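Local coordinates for protein malate oxidoreductase (Thermotoga maritima, PDB 1VL6) that probably catalyses the NAD-dependent oxidative decarboxylation of malate to pyruvate, as other malic enzymes do, at residues D265-L276 / V289-I300. Sequence-based numbering, arbitrary orientation.
Sequences DFFIGVSRGNIL and VIFALANPVPEI
Phe266 and Val289 leave adjacent strands on one side of the sheet and run alongside each other, CD2 of the Phe266 ring coming 3.5 Å from CB of Val289. Ile268 and Phe291 repeat this pairing through CD1 of Ile268 and CD2 of the Phe291 ring, and helix 166-186 packs on this face, Ala182 against Phe266 and Ala178 against Phe291. On the other face sits Phe267. Its CG is anti to the backbone N (chi1 163°), which carries the ring along the strand until CZ stands 3.9 Å from CG of Glu299; CG of Glu299 and CA of Ala292 meet the ring at its edge, while CD1 of Leu276 sits over the centre of one face.

Between these two layers, strands 266-269 and 289-292 run parallel as adjacent inner strands of the Rossmann-type sheet of the NAD-binding domain, linked by a beta-alpha-beta crossover through helix 278-281. The straightest rung runs from Phe291 N to Phe267 O (2.9 Å, 172°). Past the strand ends, Leu293 N bonds Gly269 O, and Val270 packs on Ala203 and Ile207 of helix 202-214, beside a probable glycine-rich turn.

The chain of Glu299 bends at chi2 (89°), bringing its carboxylate between the two loops. OE1 accepts Ala294 N at 2.9 Å on its syn side, tilted out of the carboxylate plane, whereas OE2 faces Ser271 OG at 2.6 Å, though OE2 is less surely placed. An alanine here would leave Ala294 N and the Ser271 hydroxyl without this acceptor and is likely to let the two loops shift against each other. Main-chain bonds continue outward: Leu276 N reaches Glu299 O from above the carbonyl plane, Asn274 N donates to Pro298 O at 3.0 Å, and a water bridges that oxygen to Asn274 OD1.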
loop_
_atom_site.group_PDB
_atom_site.type_symbol
_atom_site.label_atom_id
_atom_site.label_comp_id
_atom_site.label_asym_id
_atom_site.label_seq_id
_atom_site.Cartn_x
_atom_site.Cartn_y
_atom_site.Cartn_z
ATOM N N ASP A 265 -33.654 -35.928 -11.111
ATOM C CA ASP A 265 -32.468 -35.754 -11.928
ATOM C C ASP A 265 -31.373 -34.967 -11.227
ATOM O O ASP A 265 -30.189 -35.172 -11.493
ATOM C CB ASP A 265 -32.854 -35.021 -13.193
ATOM C CG ASP A 265 -33.847 -35.795 -14.003
ATOM O OD1 ASP A 265 -33.377 -36.687 -14.743
ATOM O OD2 ASP A 265 -35.090 -35.608 -13.938
ATOM N N PHE A 266 -31.766 -34.041 -10.354
ATOM C CA PHE A 266 -30.792 -33.260 -9.599
ATOM C C PHE A 266 -31.203 -33.200 -8.152
ATOM O O PHE A 266 -32.413 -33.201 -7.825
ATOM C CB PHE A 266 -30.714 -31.845 -10.126
ATOM C CG PHE A 266 -30.197 -31.744 -11.539
ATOM C CD1 PHE A 266 -30.987 -32.129 -12.605
ATOM C CD2 PHE A 266 -28.958 -31.201 -11.795
ATOM C CE1 PHE A 266 -30.548 -32.002 -13.890
ATOM C CE2 PHE A 266 -28.514 -31.079 -13.079
ATOM C CZ PHE A 266 -29.292 -31.486 -14.130
ATOM N N PHE A 267 -30.199 -33.192 -7.280
ATOM C CA PHE A 267 -30.400 -32.855 -5.898
ATOM C C PHE A 267 -29.536 -31.655 -5.684
ATOM O O PHE A 267 -28.334 -31.690 -6.019
ATOM C CB PHE A 267 -29.968 -33.985 -4.954
ATOM C CG PHE A 267 -29.780 -33.554 -3.501
ATOM C CD1 PHE A 267 -30.847 -33.548 -2.615
ATOM C CD2 PHE A 267 -28.563 -33.126 -3.049
ATOM C CE1 PHE A 267 -30.685 -33.148 -1.324
ATOM C CE2 PHE A 267 -28.410 -32.702 -1.748
ATOM C CZ PHE A 267 -29.466 -32.719 -0.886
ATOM N N ILE A 268 -30.133 -30.599 -5.124
ATOM C CA ILE A 268 -29.373 -29.466 -4.660
ATOM C C ILE A 268 -29.623 -29.242 -3.189
ATOM O O ILE A 268 -30.725 -28.867 -2.757
ATOM C CB ILE A 268 -29.756 -28.256 -5.421
ATOM C CG1 ILE A 268 -29.717 -28.583 -6.929
ATOM C CG2 ILE A 268 -28.800 -27.176 -5.107
ATOM C CD1 ILE A 268 -29.746 -27.372 -7.827
ATOM N N GLY A 269 -28.577 -29.473 -2.414
ATOM C CA GLY A 269 -28.655 -29.374 -0.988
ATOM C C GLY A 269 -27.825 -28.248 -0.459
ATOM O O GLY A 269 -26.630 -28.110 -0.769
ATOM N N VAL A 270 -28.463 -27.457 0.388
ATOM C CA VAL A 270 -27.851 -26.279 0.951
ATOM C C VAL A 270 -28.363 -26.337 2.390
ATOM O O VAL A 270 -29.096 -25.478 2.824
ATOM C CB VAL A 270 -28.268 -25.153 -0.075
ATOM C CG1 VAL A 270 -29.594 -24.507 0.182
ATOM C CG2 VAL A 270 -27.206 -24.202 -0.370
ATOM N N SER A 271 -27.976 -27.421 3.099
ATOM C CA SER A 271 -28.635 -27.878 4.315
ATOM C C SER A 271 -27.687 -28.479 5.380
ATOM O O SER A 271 -26.922 -27.788 5.957
ATOM C CB SER A 271 -29.767 -28.874 3.939
ATOM O OG SER A 271 -29.302 -30.157 3.461
ATOM N N ARG A 272 -27.785 -29.756 5.680
ATOM C CA ARG A 272 -26.977 -30.355 6.737
ATOM C C ARG A 272 -26.100 -31.512 6.228
ATOM O O ARG A 272 -26.218 -31.969 5.079
ATOM C CB ARG A 272 -27.900 -30.854 7.843
ATOM C CG ARG A 272 -28.646 -29.694 8.529
ATOM C CD ARG A 272 -29.697 -30.141 9.510
ATOM N NE ARG A 272 -30.630 -31.079 8.875
ATOM C CZ ARG A 272 -30.763 -32.378 9.193
ATOM N NH1 ARG A 272 -30.030 -32.942 10.163
ATOM N NH2 ARG A 272 -31.645 -33.122 8.529
ATOM N N GLY A 273 -25.203 -31.975 7.079
ATOM C CA GLY A 273 -24.223 -32.982 6.662
ATOM C C GLY A 273 -24.720 -34.429 6.796
ATOM O O GLY A 273 -25.524 -34.768 7.673
ATOM N N ASN A 274 -24.238 -35.267 5.880
ATOM C CA ASN A 274 -24.514 -36.690 5.886
ATOM C C ASN A 274 -25.982 -37.044 6.067
ATOM O O ASN A 274 -26.321 -37.830 6.914
ATOM C CB ASN A 274 -23.600 -37.402 6.916
ATOM C CG ASN A 274 -22.109 -37.266 6.557
ATOM O OD1 ASN A 274 -21.711 -37.445 5.406
ATOM N ND2 ASN A 274 -21.285 -36.931 7.548
ATOM N N ILE A 275 -26.841 -36.498 5.232
ATOM C CA ILE A 275 -28.262 -36.826 5.309
ATOM C C ILE A 275 -28.777 -37.602 4.125
ATOM O O ILE A 275 -29.830 -38.180 4.219
ATOM C CB ILE A 275 -29.154 -35.580 5.484
ATOM C CG1 ILE A 275 -28.953 -34.606 4.324
ATOM C CG2 ILE A 275 -28.917 -34.938 6.825
ATOM C CD1 ILE A 275 -29.852 -33.435 4.420
ATOM N N LEU A 276 -28.082 -37.556 2.992
ATOM C CA LEU A 276 -28.514 -38.267 1.796
ATOM C C LEU A 276 -27.846 -39.640 1.751
ATOM O O LEU A 276 -26.643 -39.737 1.550
ATOM C CB LEU A 276 -28.167 -37.417 0.582
ATOM C CG LEU A 276 -28.923 -37.752 -0.686
ATOM C CD1 LEU A 276 -28.840 -36.576 -1.693
ATOM C CD2 LEU A 276 -28.378 -39.041 -1.278
ATOM N N VAL A 289 -27.315 -36.004 -10.725
ATOM C CA VAL A 289 -26.424 -34.951 -10.379
ATOM C C VAL A 289 -26.716 -34.544 -8.964
ATOM O O VAL A 289 -27.910 -34.378 -8.598
ATOM C CB VAL A 289 -26.610 -33.741 -11.296
ATOM C CG1 VAL A 289 -25.762 -32.536 -10.795
ATOM C CG2 VAL A 289 -26.181 -34.101 -12.659
ATOM N N ILE A 290 -25.637 -34.407 -8.181
ATOM C CA ILE A 290 -25.690 -34.184 -6.732
ATOM C C ILE A 290 -24.814 -32.963 -6.406
ATOM O O ILE A 290 -23.560 -33.040 -6.514
ATOM C CB ILE A 290 -25.089 -35.392 -5.980
ATOM C CG1 ILE A 290 -25.806 -36.693 -6.319
ATOM C CG2 ILE A 290 -25.061 -35.161 -4.446
ATOM C CD1 ILE A 290 -27.161 -36.778 -5.867
ATOM N N PHE A 291 -25.472 -31.843 -6.065
ATOM C CA PHE A 291 -24.801 -30.649 -5.611
ATOM C C PHE A 291 -25.026 -30.746 -4.099
ATOM O O PHE A 291 -26.172 -30.540 -3.618
ATOM C CB PHE A 291 -25.476 -29.377 -6.155
ATOM C CG PHE A 291 -25.238 -29.062 -7.624
ATOM C CD1 PHE A 291 -24.585 -29.919 -8.487
ATOM C CD2 PHE A 291 -25.779 -27.891 -8.163
ATOM C CE1 PHE A 291 -24.420 -29.582 -9.834
ATOM C CE2 PHE A 291 -25.614 -27.543 -9.506
ATOM C CZ PHE A 291 -24.933 -28.389 -10.336
ATOM N N ALA A 292 -23.992 -31.102 -3.351
ATOM C CA ALA A 292 -24.164 -31.250 -1.920
ATOM C C ALA A 292 -23.360 -30.176 -1.272
ATOM O O ALA A 292 -22.186 -30.372 -0.964
ATOM C CB ALA A 292 -23.730 -32.639 -1.449
ATOM N N LEU A 293 -24.014 -29.046 -1.044
ATOM C CA LEU A 293 -23.333 -27.802 -0.687
ATOM C C LEU A 293 -23.435 -27.463 0.812
ATOM O O LEU A 293 -22.988 -26.417 1.252
ATOM C CB LEU A 293 -23.887 -26.643 -1.527
ATOM C CG LEU A 293 -24.054 -26.952 -3.021
ATOM C CD1 LEU A 293 -24.604 -25.815 -3.783
ATOM C CD2 LEU A 293 -22.764 -27.364 -3.596
ATOM N N ALA A 294 -23.979 -28.335 1.627
ATOM C CA ALA A 294 -23.927 -28.043 3.071
ATOM C C ALA A 294 -22.498 -27.717 3.499
ATOM O O ALA A 294 -21.549 -28.372 3.093
ATOM C CB ALA A 294 -24.466 -29.192 3.892
ATOM N N ASN A 295 -22.376 -26.716 4.347
ATOM C CA ASN A 295 -21.098 -26.269 4.831
ATOM C C ASN A 295 -21.063 -26.414 6.336
ATOM O O ASN A 295 -21.937 -25.903 7.026
ATOM C CB ASN A 295 -20.885 -24.815 4.315
ATOM C CG ASN A 295 -20.298 -23.852 5.352
ATOM O OD1 ASN A 295 -19.365 -24.186 6.070
ATOM N ND2 ASN A 295 -20.825 -22.621 5.380
ATOM N N PRO A 296 -20.046 -27.067 6.875
ATOM C CA PRO A 296 -18.894 -27.520 6.154
ATOM C C PRO A 296 -18.893 -28.983 5.716
ATOM O O PRO A 296 -18.035 -29.324 4.892
ATOM C CB PRO A 296 -17.772 -27.291 7.177
ATOM C CG PRO A 296 -18.410 -27.543 8.465
ATOM C CD PRO A 296 -19.896 -27.323 8.315
ATOM N N VAL A 297 -19.764 -29.839 6.269
ATOM C CA VAL A 297 -19.854 -31.218 5.814
ATOM C C VAL A 297 -20.944 -31.358 4.751
ATOM O O VAL A 297 -22.078 -30.948 4.996
ATOM C CB VAL A 297 -20.278 -32.118 6.890
ATOM C CG1 VAL A 297 -20.201 -33.562 6.398
ATOM C CG2 VAL A 297 -19.434 -31.888 8.130
ATOM N N PRO A 298 -20.645 -31.931 3.582
ATOM C CA PRO A 298 -21.686 -32.093 2.546
ATOM C C PRO A 298 -22.788 -33.061 2.937
ATOM O O PRO A 298 -22.557 -33.917 3.794
ATOM C CB PRO A 298 -20.902 -32.617 1.336
ATOM C CG PRO A 298 -19.475 -32.174 1.610
ATOM C CD PRO A 298 -19.325 -32.371 3.073
ATOM N N GLU A 299 -23.964 -32.906 2.294
ATOM C CA GLU A 299 -25.121 -33.773 2.516
ATOM C C GLU A 299 -24.789 -35.268 2.305
ATOM O O GLU A 299 -25.376 -36.147 2.964
ATOM C CB GLU A 299 -26.306 -33.371 1.634
ATOM C CG GLU A 299 -27.063 -32.158 2.170
ATOM C CD GLU A 299 -26.527 -30.816 1.674
ATOM O OE1 GLU A 299 -25.396 -30.781 1.154
ATOM O OE2 GLU A 299 -27.248 -29.785 1.832
ATOM N N ILE A 300 -23.845 -35.542 1.400
ATOM C CA ILE A 300 -23.281 -36.880 1.288
ATOM C C ILE A 300 -21.849 -36.761 0.911
ATOM O O ILE A 300 -21.509 -35.839 0.202
ATOM C CB ILE A 300 -24.034 -37.709 0.249
ATOM C CG1 ILE A 300 -23.420 -39.106 0.134
ATOM C CG2 ILE A 300 -24.009 -37.018 -1.087
ATOM C CD1 ILE A 300 -24.277 -40.078 -0.714
HETATM O O HOH W 1 -20.111 -35.613 3.767
#